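Local coordinates for DNA-binding protein reb1 (Schizosaccharomyces pombe, PDB 5EYB) that binds specific DNA sites in ribosomal RNA gene control regions and upstream of many RNA polymerase II genes, and helps terminate RNA polymerase I transcription, at residues S121-Q124 and F125-I129; A225-L228 and E229-T232. All coordinates share one frame; numbering follows the deposited sequence.

Interaction 1 of 2, residues S121-Q124 and F125-I129; sequences SEYQ and FCNQI
Tyr123 and Asn127, one helical turn apart, meet because of their first torsions: Tyr123 carries CG anti to its own nitrogen (chi1 -176°), beside its carbonyl carbon, while Asn127 swings CG alongside its own nitrogen and so reaches back along the helix. The amide nitrogen ND2 of Asn127 thereby lands over the centre of the Tyr123 ring, 3.1 Å above its plane. Ring and amide are steeply inclined, their planes 65° apart, so the amide is not stacked flat on the ring. Asn127 ND2 also donates to Tyr123 O at 2.6 Å; the oxygen lies near the amide plane, but the donor stands 52° out of the carbonyl plane. Tyr123 O takes the helical bond from Asn127 N at 3.1 Å as well, and two donors from one residue thus grip it.

At the start of the helix Ser121 and Gln124 form a capping box. Gln124 N donates to Ser121 OG at 3.2 Å, and Ser121 N donates over the same length to a lone pair of Gln124 OE1, in the plane of its carbonyl. Phe125 N to Ser121 O, 3.0 Å, then begins the regular backbone ladder.

Phe125 lies buried, with Ile129 CG1 over one face of its ring and Phe141 and Tyr165 meeting it edge-to-face. Within this Myb-associated domain of helix-turn-helix type, Ile129 touches Ile138 and Tyr142, seating helix 122-129 against helix 136-147.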
loop_
_atom_site.group_PDB
_atom_site.type_symbol
_atom_site.label_atom_id
_atom_site.label_comp_id
_atom_site.label_asym_id
_atom_site.label_seq_id
_atom_site.Cartn_x
_atom_site.Cartn_y
_atom_site.Cartn_z
ATOM N N SER A 121 21.981 -0.527 27.992
ATOM C CA SER A 121 21.303 -1.601 27.288
ATOM C C SER A 121 20.548 -0.984 26.121
ATOM O O SER A 121 20.348 0.230 26.090
ATOM C CB SER A 121 20.351 -2.353 28.216
ATOM O OG SER A 121 19.341 -1.490 28.708
ATOM N N GLU A 122 20.133 -1.806 25.164
ATOM C CA GLU A 122 19.412 -1.292 24.005
ATOM C C GLU A 122 18.065 -0.719 24.431
ATOM O O GLU A 122 17.537 0.192 23.794
ATOM C CB GLU A 122 19.223 -2.382 22.946
ATOM C CG GLU A 122 18.625 -1.871 21.640
ATOM C CD GLU A 122 18.649 -2.904 20.532
ATOM O OE1 GLU A 122 19.719 -3.507 20.302
ATOM O OE2 GLU A 122 17.597 -3.113 19.890
ATOM N N TYR A 123 17.515 -1.244 25.521
ATOM C CA TYR A 123 16.275 -0.710 26.065
ATOM C C TYR A 123 16.503 0.699 26.602
ATOM O O TYR A 123 15.733 1.614 26.307
ATOM C CB TYR A 123 15.721 -1.618 27.164
ATOM C CG TYR A 123 14.380 -1.165 27.696
ATOM C CD1 TYR A 123 13.225 -1.306 26.935
ATOM C CD2 TYR A 123 14.267 -0.595 28.958
ATOM C CE1 TYR A 123 11.996 -0.890 27.416
ATOM C CE2 TYR A 123 13.042 -0.178 29.449
ATOM C CZ TYR A 123 11.910 -0.328 28.673
ATOM O OH TYR A 123 10.690 0.086 29.156
ATOM N N GLN A 124 17.567 0.869 27.384
ATOM C CA GLN A 124 17.930 2.181 27.909
ATOM C C GLN A 124 18.175 3.178 26.783
ATOM O O GLN A 124 17.845 4.359 26.902
ATOM C CB GLN A 124 19.171 2.085 28.799
ATOM C CG GLN A 124 18.883 1.610 30.214
ATOM C CD GLN A 124 20.124 1.594 31.086
ATOM O OE1 GLN A 124 21.187 1.137 30.666
ATOM N NE2 GLN A 124 19.996 2.102 32.308
ATOM N N PHE A 125 18.755 2.693 25.690
ATOM C CA PHE A 125 19.003 3.523 24.520
ATOM C C PHE A 125 17.700 4.067 23.935
ATOM O O PHE A 125 17.596 5.255 23.638
ATOM C CB PHE A 125 19.769 2.732 23.459
ATOM C CG PHE A 125 19.983 3.485 22.178
ATOM C CD1 PHE A 125 20.948 4.476 22.094
ATOM C CD2 PHE A 125 19.223 3.199 21.057
ATOM C CE1 PHE A 125 21.147 5.171 20.913
ATOM C CE2 PHE A 125 19.419 3.890 19.873
ATOM C CZ PHE A 125 20.381 4.877 19.802
ATOM N N CYS A 126 16.709 3.193 23.783
ATOM C CA CYS A 126 15.436 3.576 23.183
ATOM C C CYS A 126 14.675 4.587 24.036
ATOM O O CYS A 126 14.056 5.512 23.506
ATOM C CB CYS A 126 14.565 2.341 22.947
ATOM S SG CYS A 126 15.264 1.139 21.798
ATOM N N ASN A 127 14.719 4.407 25.352
ATOM C CA ASN A 127 14.017 5.306 26.263
ATOM C C ASN A 127 14.615 6.705 26.264
ATOM O O ASN A 127 13.890 7.696 26.339
ATOM C CB ASN A 127 14.018 4.739 27.684
ATOM C CG ASN A 127 13.079 3.558 27.839
ATOM O OD1 ASN A 127 11.914 3.718 28.209
ATOM N ND2 ASN A 127 13.581 2.363 27.551
ATOM N N GLN A 128 15.937 6.785 26.178
ATOM C CA GLN A 128 16.616 8.075 26.154
ATOM C C GLN A 128 16.360 8.810 24.840
ATOM O O GLN A 128 16.278 10.038 24.816
ATOM C CB GLN A 128 18.116 7.893 26.379
ATOM C CG GLN A 128 18.474 7.500 27.801
ATOM C CD GLN A 128 18.033 8.537 28.816
ATOM O OE1 GLN A 128 18.403 9.707 28.726
ATOM N NE2 GLN A 128 17.232 8.112 29.785
ATOM N N ILE A 129 16.236 8.059 23.751
ATOM C CA ILE A 129 15.875 8.643 22.466
ATOM C C ILE A 129 14.497 9.285 22.573
ATOM O O ILE A 129 14.276 10.400 22.095
ATOM C CB ILE A 129 15.866 7.590 21.336
ATOM C CG1 ILE A 129 17.279 7.081 21.049
ATOM C CG2 ILE A 129 15.265 8.168 20.071
ATOM C CD1 ILE A 129 18.165 8.082 20.355
#

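Interaction 2 of 2, residues A225-L228 and E229-T232; sequences AWSL and EEET
Trp226 and Glu230 bring their side chains together just where helix 228-238 starts. Glu230 runs extended beyond CG and lays its carboxyl carbon CD 4.1 Å above one indole face of Trp226, offset toward the rim, while its CG lies 3.9 Å from CE3 of Trp226. At the indole's edge Glu231 N sits in the ring plane. The Glu231 side chain crosses the tryptophan at a slant, OE2 3.5 Å from Trp226 CB; the planes are 19° apart, but the carboxylate meets the CB stem rather than a ring face.

Leu228, the first helical residue, is the other main participant. Its CG lies 4.1 Å from Thr232 OG1, and Leu228 O receives the bond from Thr232 N at 2.9 Å. Both side chains touch Ile328 of helix 320-333.

The backbone around them is held by a capping box of Ser227 and Glu230. Ser227 OG, held between its own N and carbonyl carbon (chi1 71°), accepts from Glu230 N at 3.0 Å; in return Ser227 N gives a weak bond to Glu230 OE1 at 3.3 Å. Glu231 N to Ser227 O, 2.9 Å, continues the turn.

The Glu230 carboxylate has stronger partners than the cap: it pairs with Lys222 and Arg263 and hydrogen-bonds Thr262. Glu231 OE2 makes a salt bridge with Lys271 NZ. Since Arg263 and Lys271 also make cation-pi contacts with Trp226, indole and acids share cations. That would be expected to keep both buried glutamates ionised, and it ties the helix start to the rest of this Myb-type repeat.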
loop_
_atom_site.group_PDB
_atom_site.type_symbol
_atom_site.label_atom_id
_atom_site.label_comp_id
_atom_site.label_asym_id
_atom_site.label_seq_id
_atom_site.Cartn_x
_atom_site.Cartn_y
_atom_site.Cartn_z
ATOM N N ALA A 225 -17.941 -4.227 -2.050
ATOM C CA ALA A 225 -17.726 -3.519 -3.303
ATOM C C ALA A 225 -18.416 -2.158 -3.266
ATOM O O ALA A 225 -19.487 -2.011 -2.676
ATOM C CB ALA A 225 -18.229 -4.341 -4.476
ATOM N N TRP A 226 -17.789 -1.167 -3.891
ATOM C CA TRP A 226 -18.336 0.184 -3.944
ATOM C C TRP A 226 -19.706 0.219 -4.616
ATOM O O TRP A 226 -19.939 -0.478 -5.603
ATOM C CB TRP A 226 -17.380 1.112 -4.694
ATOM C CG TRP A 226 -16.110 1.440 -3.963
ATOM C CD1 TRP A 226 -15.159 0.561 -3.531
ATOM C CD2 TRP A 226 -15.638 2.747 -3.612
ATOM N NE1 TRP A 226 -14.132 1.238 -2.920
ATOM C CE2 TRP A 226 -14.403 2.581 -2.957
ATOM C CE3 TRP A 226 -16.145 4.039 -3.781
ATOM C CZ2 TRP A 226 -13.665 3.659 -2.472
ATOM C CZ3 TRP A 226 -15.413 5.108 -3.297
ATOM C CH2 TRP A 226 -14.186 4.912 -2.650
ATOM N N SER A 227 -20.609 1.034 -4.079
ATOM C CA SER A 227 -21.892 1.266 -4.728
ATOM C C SER A 227 -21.736 2.380 -5.754
ATOM O O SER A 227 -20.776 3.148 -5.697
ATOM C CB SER A 227 -22.970 1.628 -3.704
ATOM O OG SER A 227 -22.752 2.920 -3.164
ATOM N N LEU A 228 -22.673 2.463 -6.693
ATOM C CA LEU A 228 -22.647 3.512 -7.708
ATOM C C LEU A 228 -22.699 4.887 -7.055
ATOM O O LEU A 228 -22.040 5.825 -7.502
ATOM C CB LEU A 228 -23.814 3.356 -8.683
ATOM C CG LEU A 228 -23.851 4.342 -9.852
ATOM C CD1 LEU A 228 -22.779 3.996 -10.868
ATOM C CD2 LEU A 228 -25.227 4.371 -10.503
ATOM N N GLU A 229 -23.498 4.994 -5.996
ATOM C CA GLU A 229 -23.615 6.229 -5.232
ATOM C C GLU A 229 -22.279 6.592 -4.588
ATOM O O GLU A 229 -21.838 7.742 -4.638
ATOM C CB GLU A 229 -24.709 6.089 -4.166
ATOM C CG GLU A 229 -24.809 7.266 -3.208
ATOM C CD GLU A 229 -25.185 8.559 -3.905
ATOM O OE1 GLU A 229 -25.961 8.504 -4.884
ATOM O OE2 GLU A 229 -24.702 9.629 -3.478
ATOM N N GLU A 230 -21.642 5.588 -3.996
ATOM C CA GLU A 230 -20.360 5.759 -3.328
ATOM C C GLU A 230 -19.283 6.248 -4.294
ATOM O O GLU A 230 -18.524 7.165 -3.979
ATOM C CB GLU A 230 -19.935 4.442 -2.681
ATOM C CG GLU A 230 -19.153 4.597 -1.393
ATOM C CD GLU A 230 -18.976 3.277 -0.671
ATOM O OE1 GLU A 230 -19.488 2.253 -1.173
ATOM O OE2 GLU A 230 -18.329 3.258 0.398
ATOM N N GLU A 231 -19.226 5.637 -5.474
ATOM C CA GLU A 231 -18.252 6.013 -6.496
ATOM C C GLU A 231 -18.540 7.394 -7.076
ATOM O O GLU A 231 -17.623 8.134 -7.440
ATOM C CB GLU A 231 -18.236 4.974 -7.616
ATOM C CG GLU A 231 -17.577 3.665 -7.235
ATOM C CD GLU A 231 -18.116 2.494 -8.026
ATOM O OE1 GLU A 231 -19.264 2.587 -8.510
ATOM O OE2 GLU A 231 -17.394 1.484 -8.161
ATOM N N THR A 232 -19.821 7.730 -7.167
ATOM C CA THR A 232 -20.235 9.026 -7.681
ATOM C C THR A 232 -19.867 10.118 -6.683
ATOM O O THR A 232 -19.390 11.187 -7.065
ATOM C CB THR A 232 -21.749 9.069 -7.962
ATOM O OG1 THR A 232 -22.126 7.932 -8.747
ATOM C CG2 THR A 232 -22.122 10.343 -8.704
HETATM O O HOH W 1 -20.870 0.799 -8.719
#

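In the fold
Interactions 1 and 2 belong to different parts of this DNA-binding chain: residues 121-129 fall in the second Myb-associated domain, residues 225-232 in the second Myb-type repeat. They lie on opposite sides of the chain's centre, about 49 Å apart between centres and about 37 Å between nearest atoms, so neither touches the other. Both nevertheless approach the bound nucleic acid, each with its nearest atom about 4 Å away, which places two separated parts of the chain beside the DNA. Each uses a serine capping box, but the residue three positions after the serine is a glutamine in interaction 1 and a salt-bridged glutamate in interaction 2.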